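CCMAN5 (Cellulosimicrobium cellulans, PDB 2XSG) hydrolyses alpha-mannosidic linkages as a family GH92 glycosidase, and probably uncaps phosphorylated mannose on yeast glycans to expose mannose-6-phosphate. Local coordinates at residues A30-V39 and V138-H147; R148-L159 and I237-I248. All blocks are in the same frame, centred on the assembly; numbering follows the deposited sequence.

Contact 1: residues A30-V39 and V138-H147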
loop_
_atom_site.group_PDB
_atom_site.type_symbol
_atom_site.label_atom_id
_atom_site.label_comp_id
_atom_site.label_asym_id
_atom_site.label_seq_id
_atom_site.Cartn_x
_atom_site.Cartn_y
_atom_site.Cartn_z
ATOM N N ALA A 30 -6.529 -13.416 5.810
ATOM C CA ALA A 30 -5.500 -14.424 5.569
ATOM C C ALA A 30 -4.932 -14.210 4.164
ATOM O O ALA A 30 -5.682 -14.165 3.181
ATOM C CB ALA A 30 -6.069 -15.838 5.716
ATOM N N GLN A 31 -3.619 -14.026 4.076
ATOM C CA GLN A 31 -2.989 -13.807 2.779
ATOM C C GLN A 31 -1.522 -14.213 2.749
ATOM O O GLN A 31 -0.834 -14.148 3.773
ATOM C CB GLN A 31 -3.175 -12.352 2.308
ATOM C CG GLN A 31 -2.776 -11.262 3.306
ATOM C CD GLN A 31 -3.365 -9.922 2.927
ATOM O OE1 GLN A 31 -4.277 -9.867 2.115
ATOM N NE2 GLN A 31 -2.879 -8.844 3.527
ATOM N N ALA A 32 -1.056 -14.648 1.578
ATOM C CA ALA A 32 0.362 -14.959 1.394
ATOM C C ALA A 32 1.094 -13.670 1.031
ATOM O O ALA A 32 0.443 -12.674 0.690
ATOM C CB ALA A 32 0.541 -16.004 0.291
ATOM N N PRO A 33 2.445 -13.683 1.061
ATOM C CA PRO A 33 3.167 -12.476 0.634
ATOM C C PRO A 33 2.776 -12.055 -0.801
ATOM O O PRO A 33 2.806 -12.880 -1.711
ATOM C CB PRO A 33 4.639 -12.902 0.707
ATOM C CG PRO A 33 4.660 -13.941 1.768
ATOM C CD PRO A 33 3.365 -14.715 1.567
ATOM N N ASN A 34 2.372 -10.792 -0.971
ATOM C CA ASN A 34 1.902 -10.285 -2.271
ATOM C C ASN A 34 0.834 -11.166 -2.923
ATOM O O ASN A 34 0.771 -11.292 -4.136
ATOM C CB ASN A 34 3.095 -10.084 -3.229
ATOM C CG ASN A 34 4.006 -8.969 -2.786
ATOM O OD1 ASN A 34 3.776 -7.794 -3.108
ATOM N ND2 ASN A 34 5.041 -9.314 -2.040
ATOM N N GLY A 35 -0.006 -11.778 -2.102
ATOM C CA GLY A 35 -1.031 -12.672 -2.590
ATOM C C GLY A 35 -2.180 -11.967 -3.266
ATOM O O GLY A 35 -2.519 -10.813 -2.939
ATOM N N LEU A 36 -2.780 -12.690 -4.210
ATOM C CA LEU A 36 -3.995 -12.293 -4.891
ATOM C C LEU A 36 -5.223 -12.635 -4.047
ATOM O O LEU A 36 -6.133 -11.810 -3.898
ATOM C CB LEU A 36 -4.062 -12.995 -6.245
ATOM C CG LEU A 36 -5.326 -12.887 -7.089
ATOM C CD1 LEU A 36 -5.501 -11.478 -7.594
ATOM C CD2 LEU A 36 -5.222 -13.873 -8.268
ATOM N N ALA A 37 -5.241 -13.849 -3.503
ATOM C CA ALA A 37 -6.279 -14.298 -2.576
ATOM C C ALA A 37 -6.111 -13.641 -1.228
ATOM O O ALA A 37 -5.038 -13.706 -0.616
ATOM C CB ALA A 37 -6.252 -15.797 -2.436
ATOM N N LYS A 38 -7.179 -12.990 -0.776
ATOM C CA LYS A 38 -7.174 -12.235 0.474
ATOM C C LYS A 38 -8.462 -12.600 1.167
ATOM O O LYS A 38 -9.522 -12.071 0.817
ATOM C CB LYS A 38 -7.124 -10.721 0.203
ATOM C CG LYS A 38 -5.787 -10.230 -0.401
ATOM C CD LYS A 38 -5.799 -8.726 -0.658
ATOM C CE LYS A 38 -4.546 -8.064 -0.119
ATOM N NZ LYS A 38 -3.346 -8.286 -0.922
ATOM N N VAL A 39 -8.375 -13.522 2.131
ATOM C CA VAL A 39 -9.571 -14.131 2.701
ATOM C C VAL A 39 -9.919 -13.322 3.950
ATOM O O VAL A 39 -9.381 -13.565 5.040
ATOM C CB VAL A 39 -9.378 -15.617 3.020
ATOM C CG1 VAL A 39 -10.724 -16.303 3.187
ATOM C CG2 VAL A 39 -8.562 -16.307 1.932
ATOM N N VAL A 138 -9.841 -19.971 8.239
ATOM C CA VAL A 138 -9.375 -19.791 6.862
ATOM C C VAL A 138 -7.840 -19.652 6.824
ATOM O O VAL A 138 -7.214 -19.219 7.808
ATOM C CB VAL A 138 -10.061 -18.581 6.156
ATOM C CG1 VAL A 138 -11.574 -18.802 6.072
ATOM C CG2 VAL A 138 -9.784 -17.246 6.894
ATOM N N ALA A 139 -7.247 -20.061 5.698
ATOM C CA ALA A 139 -5.850 -19.784 5.392
ATOM C C ALA A 139 -5.726 -19.440 3.905
ATOM O O ALA A 139 -6.666 -19.675 3.139
ATOM C CB ALA A 139 -4.981 -20.985 5.728
ATOM N N ALA A 140 -4.570 -18.919 3.501
ATOM C CA ALA A 140 -4.349 -18.533 2.102
ATOM C C ALA A 140 -3.025 -19.002 1.539
ATOM O O ALA A 140 -2.026 -19.034 2.255
ATOM C CB ALA A 140 -4.443 -17.005 1.948
ATOM N N ALA A 141 -3.033 -19.351 0.252
ATOM C CA ALA A 141 -1.825 -19.404 -0.558
ATOM C C ALA A 141 -1.913 -18.233 -1.523
ATOM O O ALA A 141 -2.893 -17.487 -1.470
ATOM C CB ALA A 141 -1.733 -20.726 -1.313
ATOM N N THR A 142 -0.908 -18.076 -2.395
ATOM C CA THR A 142 -0.817 -16.958 -3.346
ATOM C C THR A 142 -2.146 -16.698 -4.055
ATOM O O THR A 142 -2.639 -15.550 -4.084
ATOM C CB THR A 142 0.310 -17.201 -4.412
ATOM O OG1 THR A 142 1.554 -17.454 -3.751
ATOM C CG2 THR A 142 0.486 -16.011 -5.350
ATOM N N ARG A 143 -2.728 -17.760 -4.616
ATOM C CA ARG A 143 -3.918 -17.621 -5.462
ATOM C C ARG A 143 -5.171 -18.210 -4.820
ATOM O O ARG A 143 -6.251 -18.123 -5.405
ATOM C CB ARG A 143 -3.682 -18.275 -6.838
ATOM C CG ARG A 143 -2.495 -17.704 -7.610
ATOM C CD ARG A 143 -2.044 -18.578 -8.796
ATOM N NE ARG A 143 -0.806 -18.025 -9.350
ATOM C CZ ARG A 143 0.413 -18.215 -8.870
ATOM N NH1 ARG A 143 1.443 -17.619 -9.462
ATOM N NH2 ARG A 143 0.621 -19.007 -7.814
ATOM N N SER A 144 -5.037 -18.798 -3.626
ATOM C CA SER A 144 -6.108 -19.619 -3.068
ATOM C C SER A 144 -6.501 -19.247 -1.647
ATOM O O SER A 144 -5.667 -18.829 -0.842
ATOM C CB SER A 144 -5.716 -21.100 -3.048
ATOM O OG SER A 144 -5.374 -21.577 -4.327
ATOM N N GLY A 145 -7.780 -19.436 -1.349
ATOM C CA GLY A 145 -8.274 -19.338 0.005
ATOM C C GLY A 145 -8.876 -20.661 0.411
ATOM O O GLY A 145 -9.688 -21.230 -0.331
ATOM N N VAL A 146 -8.477 -21.163 1.577
ATOM C CA VAL A 146 -9.031 -22.419 2.075
ATOM C C VAL A 146 -9.780 -22.172 3.349
ATOM O O VAL A 146 -9.375 -21.313 4.152
ATOM C CB VAL A 146 -7.981 -23.565 2.248
ATOM C CG1 VAL A 146 -7.392 -23.900 0.911
ATOM C CG2 VAL A 146 -6.876 -23.198 3.267
ATOM N N HIS A 147 -10.872 -22.922 3.499
ATOM C CA HIS A 147 -11.810 -22.823 4.616
ATOM C C HIS A 147 -11.958 -24.181 5.313
ATOM O O HIS A 147 -12.061 -25.235 4.645
ATOM C CB HIS A 147 -13.198 -22.443 4.111
ATOM C CG HIS A 147 -13.249 -21.166 3.332
ATOM N ND1 HIS A 147 -14.064 -20.112 3.692
ATOM C CD2 HIS A 147 -12.619 -20.787 2.194
ATOM C CE1 HIS A 147 -13.913 -19.126 2.827
ATOM N NE2 HIS A 147 -13.045 -19.508 1.908
HETATM O O HOH W 1 -2.544 -14.724 -0.780
HETATM O O HOH W 2 2.915 -15.444 -2.419
#
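V138 opens the contact by meeting V39, whose CG1 rests 3.8 Å from V138 CB. It lies on the first strand of a tight beta-hairpin, strands 133-140 and 144-150 of the N-terminal domain, over which the segment 30-39 is folded. On the same strand A140 CB presses on the backbone of A30, 3.3 Å from A30 O. A141 O, where the hairpin turns, has a water 2.9 Å away; that water accepts from A32 N and also lies close to A37 O. T142 O receives two amides: A37 N almost straight (168°), and L36 N in the carbonyl plane but more bent at hydrogen (138°). A second water joins T142 OG1 to P33 O. Past R143, whose guanidinium is paired with E269 and the carbonyl of T326, A37 CB packs 3.4 Å from S144 N. V39 spans both strands, because with CG1 anti to the backbone N (chi1 -162°) its other methyl faces G145. An alanine at V39 is likely to open a gap between V138, G145 and H147. H147, hydrogen-bonded to Y149 and H64, closes the contact with NE2 4.2 Å from V39 CG1.

Contact 2: residues R148-L159 and I237-I248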
loop_
_atom_site.group_PDB
_atom_site.type_symbol
_atom_site.label_atom_id
_atom_site.label_comp_id
_atom_site.label_asym_id
_atom_site.label_seq_id
_atom_site.Cartn_x
_atom_site.Cartn_y
_atom_site.Cartn_z
ATOM N N ARG A 148 -11.974 -24.143 6.647
ATOM C CA ARG A 148 -12.417 -25.279 7.473
ATOM C C ARG A 148 -13.431 -24.815 8.526
ATOM O O ARG A 148 -13.116 -23.947 9.361
ATOM C CB ARG A 148 -11.226 -25.964 8.160
ATOM C CG ARG A 148 -11.613 -27.217 8.938
ATOM C CD ARG A 148 -10.390 -27.963 9.410
ATOM N NE ARG A 148 -9.505 -27.119 10.225
ATOM C CZ ARG A 148 -8.228 -27.403 10.446
ATOM N NH1 ARG A 148 -7.693 -28.495 9.893
ATOM N NH2 ARG A 148 -7.480 -26.602 11.200
ATOM N N TYR A 149 -14.632 -25.399 8.486
ATOM C CA TYR A 149 -15.735 -25.041 9.386
ATOM C C TYR A 149 -16.170 -26.211 10.250
ATOM O O TYR A 149 -16.270 -27.348 9.767
ATOM C CB TYR A 149 -16.957 -24.561 8.582
ATOM C CG TYR A 149 -16.706 -23.307 7.803
ATOM C CD1 TYR A 149 -16.458 -23.360 6.437
ATOM C CD2 TYR A 149 -16.712 -22.060 8.433
ATOM C CE1 TYR A 149 -16.221 -22.201 5.710
ATOM C CE2 TYR A 149 -16.466 -20.900 7.714
ATOM C CZ TYR A 149 -16.212 -20.977 6.355
ATOM O OH TYR A 149 -15.968 -19.837 5.630
ATOM N N ALA A 150 -16.430 -25.942 11.524
ATOM C CA ALA A 150 -17.063 -26.930 12.409
ATOM C C ALA A 150 -18.420 -26.440 12.872
ATOM O O ALA A 150 -18.497 -25.464 13.607
ATOM C CB ALA A 150 -16.157 -27.236 13.629
ATOM N N PHE A 151 -19.489 -27.121 12.465
ATOM C CA PHE A 151 -20.863 -26.724 12.825
ATOM C C PHE A 151 -21.355 -27.507 14.042
ATOM O O PHE A 151 -20.880 -28.610 14.276
ATOM C CB PHE A 151 -21.808 -27.006 11.654
ATOM C CG PHE A 151 -21.667 -26.049 10.506
ATOM C CD1 PHE A 151 -20.584 -26.136 9.642
ATOM C CD2 PHE A 151 -22.641 -25.078 10.277
ATOM C CE1 PHE A 151 -20.462 -25.258 8.556
ATOM C CE2 PHE A 151 -22.529 -24.200 9.200
ATOM C CZ PHE A 151 -21.435 -24.285 8.343
ATOM N N PRO A 152 -22.318 -26.958 14.812
ATOM C CA PRO A 152 -22.756 -27.754 15.976
ATOM C C PRO A 152 -23.357 -29.100 15.553
ATOM O O PRO A 152 -23.997 -29.206 14.503
ATOM C CB PRO A 152 -23.819 -26.863 16.639
ATOM C CG PRO A 152 -23.468 -25.449 16.187
ATOM C CD PRO A 152 -22.944 -25.618 14.784
ATOM N N ALA A 153 -23.151 -30.124 16.365
ATOM C CA ALA A 153 -23.764 -31.431 16.090
ATOM C C ALA A 153 -25.274 -31.297 15.839
ATOM O O ALA A 153 -25.969 -30.549 16.520
ATOM C CB ALA A 153 -23.485 -32.407 17.220
ATOM N N GLY A 154 -25.779 -32.003 14.835
ATOM C CA GLY A 154 -27.207 -31.939 14.563
ATOM C C GLY A 154 -27.587 -30.871 13.563
ATOM O O GLY A 154 -28.688 -30.903 13.012
ATOM N N SER A 155 -26.688 -29.917 13.327
ATOM C CA SER A 155 -26.904 -28.913 12.286
ATOM C C SER A 155 -26.953 -29.509 10.888
ATOM O O SER A 155 -26.287 -30.492 10.619
ATOM C CB SER A 155 -25.769 -27.902 12.302
ATOM O OG SER A 155 -25.793 -27.140 13.479
ATOM N N THR A 156 -27.735 -28.901 10.002
ATOM C CA THR A 156 -27.559 -29.067 8.558
ATOM C C THR A 156 -26.645 -27.927 8.057
ATOM O O THR A 156 -27.114 -26.794 7.863
ATOM C CB THR A 156 -28.906 -29.006 7.800
ATOM O OG1 THR A 156 -29.840 -29.931 8.368
ATOM C CG2 THR A 156 -28.722 -29.342 6.311
ATOM N N PRO A 157 -25.340 -28.211 7.851
ATOM C CA PRO A 157 -24.393 -27.172 7.440
ATOM C C PRO A 157 -24.686 -26.652 6.042
ATOM O O PRO A 157 -25.139 -27.397 5.159
ATOM C CB PRO A 157 -23.039 -27.907 7.429
ATOM C CG PRO A 157 -23.242 -29.125 8.286
ATOM C CD PRO A 157 -24.666 -29.519 7.951
ATOM N N SER A 158 -24.446 -25.364 5.853
ATOM C CA SER A 158 -24.601 -24.770 4.542
ATOM C C SER A 158 -23.597 -23.625 4.367
ATOM O O SER A 158 -23.218 -22.954 5.334
ATOM C CB SER A 158 -26.043 -24.296 4.365
ATOM O OG SER A 158 -26.162 -23.501 3.213
ATOM N N LEU A 159 -23.153 -23.426 3.137
ATOM C CA LEU A 159 -22.322 -22.285 2.821
ATOM C C LEU A 159 -22.999 -21.546 1.690
ATOM O O LEU A 159 -23.315 -22.146 0.663
ATOM C CB LEU A 159 -20.914 -22.730 2.388
ATOM C CG LEU A 159 -20.039 -23.467 3.407
ATOM C CD1 LEU A 159 -18.700 -23.834 2.806
ATOM C CD2 LEU A 159 -19.806 -22.609 4.646
ATOM N N ILE A 237 -25.930 -21.753 -3.183
ATOM C CA ILE A 237 -26.043 -22.199 -1.797
ATOM C C ILE A 237 -25.725 -23.685 -1.746
ATOM O O ILE A 237 -26.372 -24.489 -2.419
ATOM C CB ILE A 237 -27.434 -21.876 -1.189
ATOM C CG1 ILE A 237 -27.720 -20.357 -1.348
ATOM C CG2 ILE A 237 -27.503 -22.316 0.268
ATOM C CD1 ILE A 237 -29.009 -19.860 -0.713
ATOM N N LEU A 238 -24.683 -24.020 -0.994
ATOM C CA LEU A 238 -24.241 -25.400 -0.822
ATOM C C LEU A 238 -24.831 -25.935 0.468
ATOM O O LEU A 238 -24.753 -25.273 1.494
ATOM C CB LEU A 238 -22.708 -25.461 -0.742
ATOM C CG LEU A 238 -21.931 -24.927 -1.957
ATOM C CD1 LEU A 238 -20.532 -24.434 -1.564
ATOM C CD2 LEU A 238 -21.860 -25.975 -3.085
ATOM N N THR A 239 -25.411 -27.129 0.412
ATOM C CA THR A 239 -25.988 -27.782 1.588
ATOM C C THR A 239 -25.333 -29.154 1.770
ATOM O O THR A 239 -25.236 -29.948 0.816
ATOM C CB THR A 239 -27.528 -27.900 1.483
ATOM O OG1 THR A 239 -28.092 -26.599 1.258
ATOM C CG2 THR A 239 -28.128 -28.475 2.769
ATOM N N PHE A 240 -24.876 -29.400 2.998
ATOM C CA PHE A 240 -24.142 -30.607 3.363
ATOM C C PHE A 240 -24.978 -31.545 4.240
ATOM O O PHE A 240 -26.005 -31.151 4.793
ATOM C CB PHE A 240 -22.835 -30.229 4.082
ATOM C CG PHE A 240 -21.965 -29.315 3.284
ATOM C CD1 PHE A 240 -22.181 -27.931 3.294
ATOM C CD2 PHE A 240 -20.955 -29.832 2.471
ATOM C CE1 PHE A 240 -21.377 -27.076 2.526
ATOM C CE2 PHE A 240 -20.149 -28.982 1.706
ATOM C CZ PHE A 240 -20.359 -27.606 1.737
ATOM N N ASP A 241 -24.524 -32.791 4.352
ATOM C CA ASP A 241 -25.140 -33.746 5.265
ATOM C C ASP A 241 -24.800 -33.421 6.734
ATOM O O ASP A 241 -23.641 -33.117 7.046
ATOM C CB ASP A 241 -24.678 -35.166 4.932
ATOM C CG ASP A 241 -25.609 -36.220 5.500
ATOM O OD1 ASP A 241 -26.466 -36.725 4.738
ATOM O OD2 ASP A 241 -25.528 -36.514 6.714
ATOM N N PRO A 242 -25.793 -33.516 7.640
ATOM C CA PRO A 242 -25.532 -33.337 9.072
ATOM C C PRO A 242 -24.392 -34.213 9.594
ATOM O O PRO A 242 -23.739 -33.832 10.549
ATOM C CB PRO A 242 -26.856 -33.757 9.722
ATOM C CG PRO A 242 -27.876 -33.399 8.697
ATOM C CD PRO A 242 -27.227 -33.758 7.386
ATOM N N ALA A 243 -24.144 -35.360 8.969
ATOM C CA ALA A 243 -23.032 -36.216 9.404
ATOM C C ALA A 243 -21.646 -35.557 9.213
ATOM O O ALA A 243 -20.673 -35.922 9.877
ATOM C CB ALA A 243 -23.090 -37.564 8.701
ATOM N N ASP A 244 -21.569 -34.565 8.332
ATOM C CA ASP A 244 -20.303 -33.875 8.072
ATOM C C ASP A 244 -20.124 -32.581 8.859
ATOM O O ASP A 244 -19.158 -31.852 8.644
ATOM C CB ASP A 244 -20.172 -33.573 6.585
ATOM C CG ASP A 244 -19.738 -34.769 5.799
ATOM O OD1 ASP A 244 -18.809 -35.474 6.252
ATOM O OD2 ASP A 244 -20.319 -35.004 4.727
ATOM N N ALA A 245 -21.057 -32.308 9.768
ATOM C CA ALA A 245 -21.060 -31.067 10.532
ATOM C C ALA A 245 -19.734 -30.766 11.237
ATOM O O ALA A 245 -19.340 -29.599 11.323
ATOM C CB ALA A 245 -22.212 -31.066 11.530
ATOM N N GLY A 246 -19.051 -31.813 11.717
ATOM C CA GLY A 246 -17.722 -31.698 12.338
ATOM C C GLY A 246 -16.606 -31.128 11.450
ATOM O O GLY A 246 -15.625 -30.580 11.965
ATOM N N GLU A 247 -16.741 -31.253 10.123
ATOM C CA GLU A 247 -15.714 -30.753 9.191
ATOM C C GLU A 247 -16.249 -30.463 7.790
ATOM O O GLU A 247 -16.484 -31.373 6.991
ATOM C CB GLU A 247 -14.532 -31.721 9.113
ATOM C CG GLU A 247 -13.279 -31.136 8.493
ATOM C CD GLU A 247 -12.159 -32.143 8.488
ATOM O OE1 GLU A 247 -11.929 -32.769 7.447
ATOM O OE2 GLU A 247 -11.527 -32.339 9.539
ATOM N N ILE A 248 -16.436 -29.177 7.516
ATOM C CA ILE A 248 -16.826 -28.689 6.196
ATOM C C ILE A 248 -15.668 -27.878 5.599
ATOM O O ILE A 248 -15.270 -26.848 6.138
ATOM C CB ILE A 248 -18.102 -27.817 6.286
ATOM C CG1 ILE A 248 -19.268 -28.596 6.926
ATOM C CG2 ILE A 248 -18.488 -27.288 4.900
ATOM C CD1 ILE A 248 -19.703 -29.868 6.143
#
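L238 O is gripped by two donors from L159 and its neighbour: L159 N at 2.9 Å, and S158 OG at 2.8 Å from above the carbonyl plane, 35° out of it. The serine hydroxyl has OG anti to its own N (chi1 169°), which carries it to the carbonyl of L238 on strand 235-240. L238 N returns a bond to L159 O, which makes L159 and L238 a hydrogen-bonded antiparallel pair in the five-stranded sheet; F240 N to P157 O, at 173°, continues it. Y149 and I248 form a second such pair, in the other sheet. The chain thus crosses twice, through 151-157 and 241-247, at one end of a beta-sandwich like that of the galactose mutarotase clan. The two crossings are tied by F151 N, 2.7 Å from A245 O, and each makes a turn, type II from P152 to S155 and type I from D244 to E247. Between the sheets the side chains interlock. P157 CB sits over the centre of the F151 ring, while I248 CG1 reaches P157 CB and F151 CD1, both at 3.9 Å, and I248 CG2 lies over one face of the F240 ring, offset toward its rim. L159 crosses F240 with CG 3.9 Å from F240 CE1 and runs counter to I248, CD1 against I248 CG2. Nearer the surface T156 CG2 meets T239 CG2, and S155 O, buried without a hydrogen-bond partner, has P242 CA against it. R148 and E247 keep their charges apart, the arginine pairing with E137 and D276. Cohesion therefore comes from backbone bonds within each of the two sheets and between the crossings, and from aliphatic-aromatic packing between the sheets, with little need of charge.

In the fold
Strand 144-150 runs through both contacts: contact 1 uses its start, contact 2 its end, and their centres lie about 23 Å apart within the N-terminal domain. Contact 1 is the deeper, its centre about 17 Å from the chain's centre and almost wholly buried, near helices 259-270 and 275-290; the centre of contact 2 is about 37 Å away from it, with an apolar middle but turns open to solvent. The chemistry differs accordingly. In contact 1 the segment 30-39 is fitted to a hairpin by small side chains, two amide bonds and ordered water. Contact 2 pairs true strands in two sheets, has more direct backbone bonds, and fills the space between them with larger aliphatic and aromatic groups.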